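PDB 3T7V: 3-methylornithine synthase from Methanosarcina barkeri, which catalyses the radical-based isomerization of L-lysine to (3R)-3-methyl-D-ornithine, a step in pyrrolysine biosynthesis, using a [4Fe-4S] cluster and S-adenosylmethionine. Local coordinates for residues K198-V212 against M226-F239. Sequence-based numbering, arbitrary orientation.
Sequences KQQGYCVEDGILTGV and MSTNDPDMVRVMTF. With SAM (S-adenosylmethionine), chain C; MD0 (5-amino-D-isoleucine), chain D.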
ATOM      1  N   LYS A 198       3.319 -11.894  11.709  1.00 13.22           N
ATOM      2  CA  LYS A 198       2.774 -11.258  12.958  1.00 14.22           C
ATOM      3  C   LYS A 198       3.373 -12.038  14.174  1.00 14.71           C
ATOM      4  O   LYS A 198       3.740 -11.432  15.192  1.00 17.84           O
ATOM      5  CB  LYS A 198       1.273 -11.331  12.968  1.00 19.42           C
ATOM      6  CG  LYS A 198       0.671 -10.257  12.113  1.00 27.71           C
ATOM      7  CD  LYS A 198       0.221  -9.081  13.011  1.00 43.61           C
ATOM      8  CE  LYS A 198      -1.289  -9.074  13.185  1.00 54.95           C
ATOM      9  NZ  LYS A 198      -1.702  -7.935  14.045  1.00 71.84           N
ATOM     10  N   GLN A 199       3.516 -13.371  14.065  1.00 14.96           N
ATOM     11  CA  GLN A 199       4.077 -14.120  15.211  1.00 16.39           C
ATOM     12  C   GLN A 199       5.514 -13.740  15.508  1.00 14.59           C
ATOM     13  O   GLN A 199       6.005 -13.865  16.663  1.00 18.86           O
ATOM     14  CB  GLN A 199       3.997 -15.622  14.896  1.00 18.38           C
ATOM     15  CG  GLN A 199       2.568 -16.085  14.956  1.00 22.61           C
ATOM     16  CD  GLN A 199       2.333 -17.457  14.367  1.00 29.69           C
ATOM     17  OE1 GLN A 199       1.202 -17.965  14.407  1.00 52.48           O
ATOM     18  NE2 GLN A 199       3.391 -18.103  13.906  1.00 33.87           N
ATOM     19  N   GLN A 200       6.289 -13.366  14.476  1.00 15.28           N
ATOM     20  CA  GLN A 200       7.668 -12.922  14.668  1.00 14.48           C
ATOM     21  C   GLN A 200       7.820 -11.472  15.091  1.00 14.08           C
ATOM     22  O   GLN A 200       8.911 -10.984  15.353  1.00 15.82           O
ATOM     23  CB  GLN A 200       8.418 -13.120  13.360  1.00 16.45           C
ATOM     24  CG  GLN A 200       8.690 -14.570  12.999  1.00 18.55           C
ATOM     25  CD  GLN A 200       9.566 -15.295  14.039  1.00 18.72           C
ATOM     26  OE1 GLN A 200      10.510 -14.739  14.606  1.00 20.66           O
ATOM     27  NE2 GLN A 200       9.326 -16.591  14.177  1.00 23.74           N
ATOM     28  N   GLY A 201       6.676 -10.812  15.167  1.00 13.64           N
ATOM     29  CA  GLY A 201       6.647  -9.428  15.629  1.00 13.52           C
ATOM     30  C   GLY A 201       6.383  -8.343  14.589  1.00 13.12           C
ATOM     31  O   GLY A 201       6.292  -7.151  14.940  1.00 15.19           O
ATOM     32  N   TYR A 202       6.310  -8.749  13.320  1.00 12.53           N
ATOM     33  CA  TYR A 202       5.984  -7.733  12.298  1.00 11.81           C
ATOM     34  C   TYR A 202       4.602  -7.135  12.469  1.00 12.40           C
ATOM     35  O   TYR A 202       3.669  -7.811  12.923  1.00 15.07           O
ATOM     36  CB  TYR A 202       5.953  -8.415  10.898  1.00 11.84           C
ATOM     37  CG  TYR A 202       7.240  -8.804  10.281  1.00 11.03           C
ATOM     38  CD1 TYR A 202       7.851  -7.920   9.349  1.00 11.79           C
ATOM     39  CD2 TYR A 202       7.824 -10.058  10.503  1.00 11.11           C
ATOM     40  CE1 TYR A 202       8.969  -8.287   8.666  1.00 12.38           C
ATOM     41  CE2 TYR A 202       8.962 -10.419   9.792  1.00 11.62           C
ATOM     42  CZ  TYR A 202       9.528  -9.540   8.913  1.00 11.55           C
ATOM     43  OH  TYR A 202      10.616  -9.942   8.214  1.00 14.47           O
ATOM     44  N   CYS A 203       4.486  -5.876  12.043  1.00 12.22           N
ATOM     45  CA  CYS A 203       3.179  -5.345  11.685  1.00 12.42           C
ATOM     46  C   CYS A 203       2.904  -5.782  10.223  1.00 12.51           C
ATOM     47  O   CYS A 203       3.880  -5.974   9.479  1.00 11.84           O
ATOM     48  CB  CYS A 203       3.247  -3.802  11.707  1.00 13.63           C
ATOM     49  SG  CYS A 203       3.292  -3.147  13.331  1.00 21.14           S
ATOM     50  N   VAL A 204       1.642  -5.926   9.824  1.00 12.44           N
ATOM     51  CA  VAL A 204       1.328  -6.415   8.464  1.00 12.11           C
ATOM     52  C   VAL A 204       0.405  -5.461   7.770  1.00 12.27           C
ATOM     53  O   VAL A 204      -0.474  -4.813   8.411  1.00 12.75           O
ATOM     54  CB  VAL A 204       0.862  -7.849   8.446  1.00 14.93           C
ATOM     55  CG1 VAL A 204       1.907  -8.769   9.108  1.00 15.93           C
ATOM     56  CG2 VAL A 204      -0.426  -8.026   9.151  1.00 19.69           C
ATOM     57  N   GLU A 205       0.630  -5.275   6.475  1.00 12.93           N
ATOM     58  CA  GLU A 205      -0.301  -4.500   5.620  1.00 12.78           C
ATOM     59  C   GLU A 205      -0.927  -5.483   4.642  1.00 11.89           C
ATOM     60  O   GLU A 205      -0.206  -6.254   3.949  1.00 13.75           O
ATOM     61  CB  GLU A 205       0.491  -3.437   4.814  1.00 14.00           C
ATOM     62  CG  GLU A 205      -0.473  -2.531   3.988  1.00 15.65           C
ATOM     63  CD  GLU A 205       0.187  -1.482   3.068  1.00 20.47           C
ATOM     64  OE1 GLU A 205       1.386  -1.566   2.712  1.00 24.98           O
ATOM     65  OE2 GLU A 205      -0.599  -0.568   2.591  1.00 24.84           O
ATOM     66  N   ASP A 206      -2.249  -5.392   4.558  1.00 12.64           N
ATOM     67  CA  ASP A 206      -3.015  -6.113   3.524  1.00 14.18           C
ATOM     68  C   ASP A 206      -3.628  -5.099   2.624  1.00 12.85           C
ATOM     69  O   ASP A 206      -3.684  -3.890   2.935  1.00 14.42           O
ATOM     70  CB  ASP A 206      -4.096  -6.973   4.206  1.00 14.15           C
ATOM     71  CG  ASP A 206      -4.645  -8.132   3.339  1.00 15.41           C
ATOM     72  OD1 ASP A 206      -4.209  -8.310   2.154  1.00 15.69           O
ATOM     73  OD2 ASP A 206      -5.465  -8.911   3.942  1.00 17.98           O
ATOM     74  N   GLY A 207      -4.072  -5.573   1.456  1.00 12.21           N
ATOM     75  CA  GLY A 207      -4.578  -4.642   0.459  1.00 13.28           C
ATOM     76  C   GLY A 207      -5.462  -5.346  -0.530  1.00 13.54           C
ATOM     77  O   GLY A 207      -5.266  -6.519  -0.831  1.00 14.04           O
ATOM     78  N   ILE A 208      -6.385  -4.571  -1.057  1.00 13.26           N
ATOM     79  CA  ILE A 208      -7.248  -5.026  -2.167  1.00 14.54           C
ATOM     80  C   ILE A 208      -7.185  -4.141  -3.373  1.00 14.19           C
ATOM     81  O   ILE A 208      -6.756  -2.964  -3.292  1.00 15.88           O
ATOM     82  CB  ILE A 208      -8.632  -5.265  -1.616  1.00 18.31           C
ATOM     83  CG1 ILE A 208      -9.208  -3.944  -1.214  1.00 17.34           C
ATOM     84  CG2 ILE A 208      -8.572  -6.451  -0.591  1.00 19.21           C
ATOM     85  CD1 ILE A 208     -10.671  -4.075  -0.613  1.00 24.40           C
ATOM     86  N   LEU A 209      -7.456  -4.716  -4.541  1.00 14.19           N
ATOM     87  CA  LEU A 209      -7.532  -3.986  -5.767  1.00 14.05           C
ATOM     88  C   LEU A 209      -8.965  -3.723  -6.104  1.00 16.69           C
ATOM     89  O   LEU A 209      -9.823  -4.592  -5.920  1.00 22.82           O
ATOM     90  CB  LEU A 209      -6.927  -4.822  -6.847  1.00 19.94           C
ATOM     91  CG  LEU A 209      -5.531  -4.801  -7.147  1.00 22.07           C
ATOM     92  CD1 LEU A 209      -5.264  -5.660  -8.426  1.00 24.08           C
ATOM     93  CD2 LEU A 209      -5.077  -3.401  -7.527  1.00 23.98           C
ATOM     94  N   THR A 210      -9.263  -2.512  -6.590  1.00 14.28           N
ATOM     95  CA  THR A 210     -10.601  -2.210  -7.092  1.00 14.01           C
ATOM     96  C   THR A 210     -10.494  -1.825  -8.522  1.00 15.03           C
ATOM     97  O   THR A 210      -9.436  -1.472  -8.976  1.00 17.34           O
ATOM     98  CB  THR A 210     -11.346  -1.149  -6.227  1.00 15.21           C
ATOM     99  OG1 THR A 210     -12.722  -1.149  -6.648  1.00 16.38           O
ATOM    100  CG2 THR A 210     -10.811   0.235  -6.377  1.00 16.69           C
ATOM    101  N   GLY A 211     -11.605  -1.909  -9.252  1.00 15.11           N
ATOM    102  CA  GLY A 211     -11.572  -1.603 -10.679  1.00 16.78           C
ATOM    103  C   GLY A 211     -11.096  -2.746 -11.516  1.00 17.49           C
ATOM    104  O   GLY A 211     -10.650  -2.538 -12.644  1.00 19.29           O
ATOM    105  N   VAL A 212     -11.136  -3.964 -10.948  1.00 17.06           N
ATOM    106  CA  VAL A 212     -10.503  -5.105 -11.597  1.00 19.60           C
ATOM    107  C   VAL A 212     -11.558  -6.195 -11.804  1.00 20.86           C
ATOM    108  O   VAL A 212     -11.227  -7.376 -11.924  1.00 27.39           O
ATOM    109  CB  VAL A 212      -9.243  -5.572 -10.748  1.00 23.61           C
ATOM    110  CG1 VAL A 212      -9.742  -6.269  -9.458  1.00 24.01           C
ATOM    111  CG2 VAL A 212      -8.141  -6.247 -11.611  1.00 27.70           C
ATOM    112  N   MET A 226     -10.168  -9.158   4.812  1.00 17.15           N
ATOM    113  CA  MET A 226      -9.045  -8.326   5.396  1.00 16.85           C
ATOM    114  C   MET A 226      -9.187  -8.169   6.883  1.00 19.06           C
ATOM    115  O   MET A 226      -8.160  -8.157   7.553  1.00 26.15           O
ATOM    116  CB  MET A 226      -8.864  -6.881   4.761  1.00 20.36           C
ATOM    117  CG  MET A 226      -8.163  -6.895   3.406  1.00 24.82           C
ATOM    118  SD  MET A 226      -7.377  -5.287   2.938  1.00 25.00           S
ATOM    119  CE  MET A 226      -9.000  -4.649   3.124  1.00 28.43           C
ATOM    120  N   SER A 227     -10.385  -8.060   7.405  1.00 18.03           N
ATOM    121  CA  SER A 227     -10.585  -7.788   8.807  1.00 20.78           C
ATOM    122  C   SER A 227     -10.275  -9.031   9.637  1.00 23.65           C
ATOM    123  O   SER A 227      -9.840  -8.895  10.771  1.00 27.33           O
ATOM    124  CB  SER A 227     -12.008  -7.302   9.069  1.00 24.95           C
ATOM    125  OG  SER A 227     -12.907  -8.352   8.872  1.00 33.32           O
ATOM    126  N   THR A 228     -10.489 -10.240   9.103  1.00 22.95           N
ATOM    127  CA  THR A 228     -10.356 -11.470   9.861  1.00 29.45           C
ATOM    128  C   THR A 228      -8.983 -11.626  10.495  1.00 30.86           C
ATOM    129  O   THR A 228      -8.902 -12.060  11.624  1.00 40.91           O
ATOM    130  CB  THR A 228     -10.558 -12.638   8.937  1.00 36.01           C
ATOM    131  OG1 THR A 228     -11.937 -12.640   8.610  1.00 36.69           O
ATOM    132  CG2 THR A 228     -10.192 -13.939   9.653  1.00 41.34           C
ATOM    133  N   ASN A 229      -7.938 -11.183   9.800  1.00 30.98           N
ATOM    134  CA  ASN A 229      -6.542 -11.325  10.220  1.00 42.15           C
ATOM    135  C   ASN A 229      -5.919 -10.130  11.036  1.00 38.65           C
ATOM    136  O   ASN A 229      -4.729 -10.137  11.386  1.00 46.83           O
ATOM    137  CB  ASN A 229      -5.730 -11.627   8.953  1.00 48.76           C
ATOM    138  CG  ASN A 229      -6.459 -12.612   8.009  1.00 47.28           C
ATOM    139  OD1 ASN A 229      -6.966 -12.231   6.934  1.00 56.08           O
ATOM    140  ND2 ASN A 229      -6.538 -13.884   8.437  1.00 35.77           N
ATOM    141  N   ASP A 230      -6.715  -9.121  11.367  1.00 34.15           N
ATOM    142  CA  ASP A 230      -6.252  -8.022  12.241  1.00 34.64           C
ATOM    143  C   ASP A 230      -4.988  -7.288  11.700  1.00 28.09           C
ATOM    144  O   ASP A 230      -3.941  -7.165  12.356  1.00 30.27           O
ATOM    145  CB  ASP A 230      -6.010  -8.536  13.688  1.00 46.80           C
ATOM    146  CG  ASP A 230      -5.988  -7.427  14.718  1.00 57.18           C
ATOM    147  OD1 ASP A 230      -6.735  -6.437  14.545  1.00 53.10           O
ATOM    148  OD2 ASP A 230      -5.235  -7.559  15.727  1.00 78.06           O
ATOM    149  N   PRO A 231      -5.043  -6.836  10.460  1.00 18.47           N
ATOM    150  CA  PRO A 231      -3.864  -6.152   9.898  1.00 17.11           C
ATOM    151  C   PRO A 231      -3.656  -4.791  10.556  1.00 15.99           C
ATOM    152  O   PRO A 231      -4.583  -4.133  11.036  1.00 18.87           O
ATOM    153  CB  PRO A 231      -4.238  -5.982   8.436  1.00 19.52           C
ATOM    154  CG  PRO A 231      -5.722  -5.889   8.475  1.00 20.13           C
ATOM    155  CD  PRO A 231      -6.182  -6.819   9.552  1.00 20.55           C
ATOM    156  N   ASP A 232      -2.403  -4.340  10.542  1.00 13.71           N
ATOM    157  CA  ASP A 232      -2.026  -3.017  11.082  1.00 14.16           C
ATOM    158  C   ASP A 232      -2.265  -1.859  10.117  1.00 14.87           C
ATOM    159  O   ASP A 232      -2.461  -0.721  10.529  1.00 16.19           O
ATOM    160  CB  ASP A 232      -0.565  -3.068  11.524  1.00 15.79           C
ATOM    161  CG  ASP A 232      -0.344  -4.197  12.499  1.00 19.21           C
ATOM    162  OD1 ASP A 232      -0.658  -3.956  13.683  1.00 25.18           O
ATOM    163  OD2 ASP A 232       0.004  -5.376  12.109  1.00 18.09           O
ATOM    164  N   MET A 233      -2.306  -2.177   8.821  1.00 12.65           N
ATOM    165  CA  MET A 233      -2.469  -1.221   7.748  1.00 11.87           C
ATOM    166  C   MET A 233      -3.297  -1.942   6.692  1.00 12.31           C
ATOM    167  O   MET A 233      -3.116  -3.143   6.438  1.00 13.04           O
ATOM    168  CB  MET A 233      -1.082  -0.797   7.185  1.00 13.88           C
ATOM    169  CG  MET A 233      -1.175   0.245   6.099  1.00 15.67           C
ATOM    170  SD  MET A 233       0.499   0.841   5.803  1.00 22.29           S
ATOM    171  CE  MET A 233       0.197   1.947   4.488  1.00 26.13           C
ATOM    172  N   VAL A 234      -4.260  -1.193   6.139  1.00 13.26           N
ATOM    173  CA  VAL A 234      -5.147  -1.769   5.089  1.00 12.87           C
ATOM    174  C   VAL A 234      -5.207  -0.755   3.976  1.00 12.31           C
ATOM    175  O   VAL A 234      -5.312   0.471   4.188  1.00 15.11           O
ATOM    176  CB  VAL A 234      -6.600  -2.036   5.595  1.00 15.08           C
ATOM    177  CG1 VAL A 234      -6.553  -3.230   6.592  1.00 18.96           C
ATOM    178  CG2 VAL A 234      -7.158  -0.813   6.288  1.00 16.84           C
ATOM    179  N   ARG A 235      -5.154  -1.274   2.764  1.00 12.35           N
ATOM    180  CA  ARG A 235      -5.200  -0.395   1.593  1.00 12.87           C
ATOM    181  C   ARG A 235      -6.132  -0.854   0.512  1.00 13.50           C
ATOM    182  O   ARG A 235      -6.490  -2.051   0.406  1.00 13.58           O
ATOM    183  CB  ARG A 235      -3.815  -0.129   1.050  1.00 19.15           C
ATOM    184  CG  ARG A 235      -3.292  -1.164   0.213  1.00 18.98           C
ATOM    185  CD  ARG A 235      -2.177  -0.667  -0.778  1.00 18.15           C
ATOM    186  NE  ARG A 235      -1.040  -0.082  -0.034  1.00 16.20           N
ATOM    187  CZ  ARG A 235      -0.163   0.760  -0.574  1.00 17.55           C
ATOM    188  NH1 ARG A 235      -0.303   1.152  -1.859  1.00 20.35           N
ATOM    189  NH2 ARG A 235       0.807   1.248   0.180  1.00 18.28           N
ATOM    190  N   VAL A 236      -6.491   0.112  -0.317  1.00 13.75           N
ATOM    191  CA  VAL A 236      -7.151  -0.209  -1.601  1.00 13.01           C
ATOM    192  C   VAL A 236      -6.419   0.564  -2.684  1.00 13.75           C
ATOM    193  O   VAL A 236      -6.044   1.735  -2.477  1.00 15.85           O
ATOM    194  CB  VAL A 236      -8.672   0.074  -1.522  1.00 14.04           C
ATOM    195  CG1 VAL A 236      -8.855   1.520  -1.002  1.00 16.68           C
ATOM    196  CG2 VAL A 236      -9.304  -0.107  -2.891  1.00 16.31           C
ATOM    197  N   MET A 237      -6.163  -0.085  -3.806  1.00 13.40           N
ATOM    198  CA  MET A 237      -5.628   0.591  -4.989  1.00 15.12           C
ATOM    199  C   MET A 237      -6.541   0.467  -6.170  1.00 14.90           C
ATOM    200  O   MET A 237      -7.092  -0.643  -6.397  1.00 15.98           O
ATOM    201  CB  MET A 237      -4.270  -0.013  -5.324  1.00 19.17           C
ATOM    202  CG  MET A 237      -3.337   0.098  -4.125  1.00 22.76           C
ATOM    203  SD  MET A 237      -1.705  -0.415  -4.554  1.00 28.16           S
ATOM    204  CE  MET A 237      -0.993   0.649  -5.883  1.00 24.49           C
ATOM    205  N   THR A 238      -6.701   1.565  -6.902  1.00 15.39           N
ATOM    206  CA  THR A 238      -7.374   1.448  -8.210  1.00 17.03           C
ATOM    207  C   THR A 238      -6.507   0.690  -9.206  1.00 14.90           C
ATOM    208  O   THR A 238      -5.305   1.064  -9.373  1.00 14.74           O
ATOM    209  CB  THR A 238      -7.552   2.881  -8.816  1.00 19.42           C
ATOM    210  OG1 THR A 238      -8.285   3.662  -7.830  1.00 22.82           O
ATOM    211  CG2 THR A 238      -8.294   2.833 -10.154  1.00 23.80           C
ATOM    212  N   PHE A 239      -7.059  -0.317  -9.885  1.00 14.73           N
ATOM    213  CA  PHE A 239      -6.314  -1.000 -10.953  1.00 13.48           C
ATOM    214  C   PHE A 239      -6.117  -0.057 -12.124  1.00 13.96           C
ATOM    215  O   PHE A 239      -7.067   0.472 -12.706  1.00 17.29           O
ATOM    216  CB  PHE A 239      -7.129  -2.232 -11.355  1.00 15.30           C
ATOM    217  CG  PHE A 239      -6.589  -2.943 -12.548  1.00 14.78           C
ATOM    218  CD1 PHE A 239      -5.214  -3.214 -12.683  1.00 14.11           C
ATOM    219  CD2 PHE A 239      -7.435  -3.228 -13.583  1.00 17.80           C
ATOM    220  CE1 PHE A 239      -4.745  -3.841 -13.834  1.00 16.34           C
ATOM    221  CE2 PHE A 239      -6.934  -3.838 -14.733  1.00 18.77           C
ATOM    222  CZ  PHE A 239      -5.591  -4.161 -14.820  1.00 18.24           C
TER
HETATM  223  N   SAM C 992       6.029  -8.541  -5.875  1.00 18.22           N
HETATM  224  CA  SAM C 992       5.546  -8.375  -4.585  1.00 16.65           C
HETATM  225  C   SAM C 992       4.113  -8.682  -4.415  1.00 15.13           C
HETATM  226  O   SAM C 992       3.414  -8.969  -5.409  1.00 15.50           O
HETATM  227  OXT SAM C 992       3.674  -8.754  -3.213  1.00 14.39           O
HETATM  228  CB  SAM C 992       5.381  -7.067  -4.248  1.00 20.95           C
HETATM  229  CG  SAM C 992       4.846  -6.066  -5.189  0.50 25.16           C
HETATM  230  SD  SAM C 992       3.408  -5.143  -4.497  0.50 28.46           S
HETATM  231  CE  SAM C 992       4.068  -3.500  -4.419  0.50 34.42           C
HETATM  232  C5' SAM C 992       2.361  -5.020  -5.931  0.50 26.78           C
HETATM  233  C4' SAM C 992       1.070  -4.863  -5.611  1.00 22.74           C
HETATM  234  O4' SAM C 992       1.103  -3.525  -6.418  1.00 19.41           O
HETATM  235  C3' SAM C 992       0.215  -5.802  -5.999  1.00 22.35           C
HETATM  236  O3' SAM C 992       0.017  -6.269  -4.657  1.00 18.65           O
HETATM  237  C2' SAM C 992      -0.885  -4.770  -6.284  1.00 20.44           C
HETATM  238  O2' SAM C 992      -1.804  -4.560  -5.162  1.00 21.87           O
HETATM  239  C1' SAM C 992      -0.284  -3.435  -6.760  1.00 16.59           C
HETATM  240  N9  SAM C 992      -0.303  -3.377  -8.268  1.00 14.80           N
HETATM  241  C8  SAM C 992       0.423  -4.082  -9.187  1.00 13.94           C
HETATM  242  N7  SAM C 992       0.035  -3.736 -10.406  1.00 13.08           N
HETATM  243  C5  SAM C 992      -0.949  -2.783 -10.275  1.00 12.46           C
HETATM  244  C6  SAM C 992      -1.765  -2.123 -11.207  1.00 12.45           C
HETATM  245  N6  SAM C 992      -1.669  -2.325 -12.522  1.00 13.57           N
HETATM  246  N1  SAM C 992      -2.629  -1.200 -10.757  1.00 13.50           N
HETATM  247  C2  SAM C 992      -2.784  -0.959  -9.421  1.00 14.72           C
HETATM  248  N3  SAM C 992      -2.095  -1.661  -8.489  1.00 14.37           N
HETATM  249  C4  SAM C 992      -1.161  -2.556  -8.940  1.00 13.32           C
HETATM  250  C   MD0 D 993       2.560   2.267  -3.102  1.00 18.66           C
HETATM  251  N   MD0 D 993       3.857   2.142  -5.151  1.00 18.47           N
HETATM  252  O   MD0 D 993       2.596   2.432  -1.865  1.00 18.89           O
HETATM  253  CA  MD0 D 993       3.732   1.639  -3.787  1.00 15.61           C
HETATM  254  CB  MD0 D 993       3.588   0.087  -3.798  1.00 15.20           C
HETATM  255  CD  MD0 D 993       4.034  -1.892  -2.194  1.00 16.16           C
HETATM  256  NE  MD0 D 993       4.117  -2.248  -0.783  1.00 17.91           N
HETATM  257  CG  MD0 D 993       3.664  -0.417  -2.327  1.00 15.00           C
HETATM  258  CG2 MD0 D 993       2.281  -0.424  -4.458  1.00 17.28           C
HETATM  259  OXT MD0 D 993       1.596   2.601  -3.801  1.00 20.00           O
HETATM  260  O   HOH W   1       2.493   1.086   2.410  1.00 28.70           O
HETATM  261  O   HOH W   2      -5.694  -8.970   6.553  1.00 22.08           O
HETATM  262  O   HOH W   3      -9.686  -0.009 -13.370  1.00 24.97           O
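Glu205 and Arg235 meet on neighbouring parallel strands, 203-210 and 233-238, joined by helix 216-228 as a beta-alpha-beta unit of the radical SAM barrel. Backbone hydrogen bonds join the strands from Val204 with Met233 to Thr210 with Phe239. The buried middle is tightly packed. The Glu205 chain is extended, CG opposite the backbone N (chi1 -176°), which takes the carboxylate across Met233 to the arginine. Arg235 NE reaches Glu205 OE2 at 2.7 Å in a nearly straight bond (172°). The oxygen lies in the guanidinium plane, but NE stands above the carboxylate plane. Glu205 OE1 is held by Tyr169 and a water. The two terminal nitrogens of Arg235 bind the 5-amino-D-isoleucine carboxylate: NH1 to OXT at 3.1 Å and NH2 to O at 3.0 Å. A leucine in place of Arg235 would probably leave Glu205 OE2 and the ligand carboxylate without the positive charge that now pairs with both. Gly207 lies beside Arg235 CG, where a CB would clash. On the opposite sheet face, Met226 packs its SD 3.9 Å from Ile208 CG2 and also touches Leu265 of helix 258-268.

The end near Lys198 is looser and partly exposed. Lys198 NZ bonds Asp230 O at 2.9 Å, while its salt bridges to Asp230 and Asp232 are long. Asp230 also pairs with Arg272. Asp232 has a shorter tie: its OD2 accepts Val204 N at 2.9 Å, on the anti side of the carboxylate.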